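PDB 4MT4: CmeC from Campylobacter jejuni, which probably serves as the outer membrane channel of a drug efflux system, a trimeric beta barrel continued by a long helical tunnel. Local coordinates for residues T267-R272 / N360-A365. Sequence-based numbering, arbitrary orientation.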
loop_
_atom_site.group_PDB
_atom_site.type_symbol
_atom_site.label_atom_id
_atom_site.label_comp_id
_atom_site.label_asym_id
_atom_site.label_seq_id
_atom_site.Cartn_x
_atom_site.Cartn_y
_atom_site.Cartn_z
ATOM N N THR B 267 -5.274 -18.642 -25.496
ATOM C CA THR B 267 -5.053 -19.317 -24.223
ATOM C C THR B 267 -4.408 -18.382 -23.205
ATOM O O THR B 267 -3.530 -18.787 -22.447
ATOM C CB THR B 267 -4.157 -20.559 -24.391
ATOM O OG1 THR B 267 -2.908 -20.172 -24.976
ATOM C CG2 THR B 267 -4.828 -21.592 -25.283
ATOM N N ILE B 268 -4.851 -17.129 -23.193
ATOM C CA ILE B 268 -4.262 -16.107 -22.331
ATOM C C ILE B 268 -4.502 -16.409 -20.848
ATOM O O ILE B 268 -3.723 -15.997 -19.985
ATOM C CB ILE B 268 -4.818 -14.705 -22.677
ATOM C CG1 ILE B 268 -4.048 -13.614 -21.929
ATOM C CG2 ILE B 268 -6.308 -14.623 -22.383
ATOM C CD1 ILE B 268 -2.572 -13.589 -22.243
ATOM N N LEU B 269 -5.572 -17.143 -20.560
ATOM C CA LEU B 269 -5.901 -17.503 -19.187
ATOM C C LEU B 269 -4.888 -18.493 -18.626
ATOM O O LEU B 269 -4.646 -18.534 -17.420
ATOM C CB LEU B 269 -7.311 -18.092 -19.107
ATOM C CG LEU B 269 -8.452 -17.152 -18.712
ATOM C CD1 LEU B 269 -8.565 -15.979 -19.674
ATOM C CD2 LEU B 269 -9.759 -17.924 -18.645
ATOM N N LEU B 270 -4.293 -19.285 -19.513
ATOM C CA LEU B 270 -3.326 -20.298 -19.110
ATOM C C LEU B 270 -1.890 -19.797 -19.220
ATOM O O LEU B 270 -0.949 -20.536 -18.933
ATOM C CB LEU B 270 -3.492 -21.559 -19.960
ATOM C CG LEU B 270 -4.871 -22.220 -19.965
ATOM C CD1 LEU B 270 -4.893 -23.390 -20.937
ATOM C CD2 LEU B 270 -5.259 -22.671 -18.566
ATOM N N GLN B 271 -1.719 -18.545 -19.631
ATOM C CA GLN B 271 -0.384 -18.021 -19.895
ATOM C C GLN B 271 0.032 -16.883 -18.965
ATOM O O GLN B 271 1.190 -16.469 -18.970
ATOM C CB GLN B 271 -0.289 -17.562 -21.350
ATOM C CG GLN B 271 -0.282 -18.712 -22.342
ATOM C CD GLN B 271 -0.417 -18.247 -23.774
ATOM O OE1 GLN B 271 -1.068 -17.242 -24.052
ATOM N NE2 GLN B 271 0.201 -18.978 -24.693
ATOM N N ARG B 272 -0.905 -16.383 -18.169
ATOM C CA ARG B 272 -0.587 -15.361 -17.176
ATOM C C ARG B 272 -0.624 -15.936 -15.761
ATOM O O ARG B 272 -1.644 -16.473 -15.332
ATOM C CB ARG B 272 -1.546 -14.175 -17.286
ATOM C CG ARG B 272 -1.268 -13.246 -18.461
ATOM C CD ARG B 272 -2.177 -12.024 -18.426
ATOM N NE ARG B 272 -1.991 -11.245 -17.204
ATOM C CZ ARG B 272 -1.653 -9.960 -17.180
ATOM N NH1 ARG B 272 -1.473 -9.299 -18.315
ATOM N NH2 ARG B 272 -1.502 -9.333 -16.022
ATOM N N ASN B 360 -11.558 -8.996 -11.418
ATOM C CA ASN B 360 -10.742 -7.791 -11.505
ATOM C C ASN B 360 -9.364 -8.068 -12.102
ATOM O O ASN B 360 -8.811 -7.235 -12.819
ATOM C CB ASN B 360 -10.596 -7.150 -10.122
ATOM C CG ASN B 360 -10.075 -5.727 -10.190
ATOM O OD1 ASN B 360 -10.835 -4.786 -10.420
ATOM N ND2 ASN B 360 -8.773 -5.561 -9.981
ATOM N N THR B 361 -8.815 -9.241 -11.801
ATOM C CA THR B 361 -7.538 -9.661 -12.366
ATOM C C THR B 361 -7.685 -9.903 -13.866
ATOM O O THR B 361 -6.783 -9.600 -14.646
ATOM C CB THR B 361 -7.006 -10.940 -11.687
ATOM O OG1 THR B 361 -6.910 -10.730 -10.274
ATOM C CG2 THR B 361 -5.631 -11.309 -12.233
ATOM N N LEU B 362 -8.833 -10.444 -14.261
ATOM C CA LEU B 362 -9.126 -10.684 -15.669
ATOM C C LEU B 362 -9.267 -9.372 -16.433
ATOM O O LEU B 362 -8.670 -9.193 -17.495
ATOM C CB LEU B 362 -10.401 -11.519 -15.821
ATOM C CG LEU B 362 -10.243 -12.949 -16.346
ATOM C CD1 LEU B 362 -11.602 -13.614 -16.502
ATOM C CD2 LEU B 362 -9.484 -12.963 -17.663
ATOM N N ILE B 363 -10.062 -8.459 -15.880
ATOM C CA ILE B 363 -10.314 -7.163 -16.506
ATOM C C ILE B 363 -9.030 -6.354 -16.670
ATOM O O ILE B 363 -8.782 -5.772 -17.727
ATOM C CB ILE B 363 -11.330 -6.332 -15.689
ATOM C CG1 ILE B 363 -12.663 -7.073 -15.571
ATOM C CG2 ILE B 363 -11.530 -4.957 -16.305
ATOM C CD1 ILE B 363 -13.175 -7.634 -16.879
ATOM N N THR B 364 -8.220 -6.323 -15.616
ATOM C CA THR B 364 -6.958 -5.593 -15.623
ATOM C C THR B 364 -5.992 -6.164 -16.655
ATOM O O THR B 364 -5.352 -5.419 -17.396
ATOM C CB THR B 364 -6.293 -5.613 -14.231
ATOM O OG1 THR B 364 -7.110 -4.898 -13.297
ATOM C CG2 THR B 364 -4.914 -4.973 -14.282
ATOM N N ALA B 365 -5.901 -7.490 -16.703
ATOM C CA ALA B 365 -5.012 -8.172 -17.637
ATOM C C ALA B 365 -5.328 -7.811 -19.087
ATOM O O ALA B 365 -4.429 -7.494 -19.867
ATOM C CB ALA B 365 -5.096 -9.677 -17.442
#
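Arg272 lays its guanidinium over the methyl of Ala365, and Leu269 meets Leu362 beside it; together they fasten the segment ahead of helix 273-293 to the long helix 339-405, in the helical part of an outer membrane factor channel. Arg272 holds the N-cap position of helix 273-293, and its CB points toward the other helix. From there a chi1 of -76° swings CG away from the carbonyl carbon and alongside N, and the chain runs straight on to CD, which comes 3.9 Å from CB of Ala365. A bend at chi3 (60°) then turns the flat end broadside to the alanine. NE sits 3.5 Å from CB of Ala365, and CZ stands equally close to that methyl, which rests 3.4 Å above the guanidinium plane, over its centre. The small alanine lets the charged group come down almost to the helix backbone: CZ is 3.8 Å from CA of Ala365. At the nitrogen ends, NH2 makes salt bridges to Asp274 and to Glu368 one turn further along helix 339-405, while NH1 donates to the carbonyl of Ala445. These partners probably keep the buried charge balanced and fix the rotation of the plane.

The leucine pair is apolar: CD1 of Leu269 meets CD2 of Leu362 at 3.7 Å, the two side chains crossing at about a right angle. Round the side of the helix, Thr364 packs on Ile234 of a second subunit; its OG1 bonds to O of Asn360 at 2.9 Å, reaching that oxygen from the opposite face of the carbonyl plane to Thr364 N.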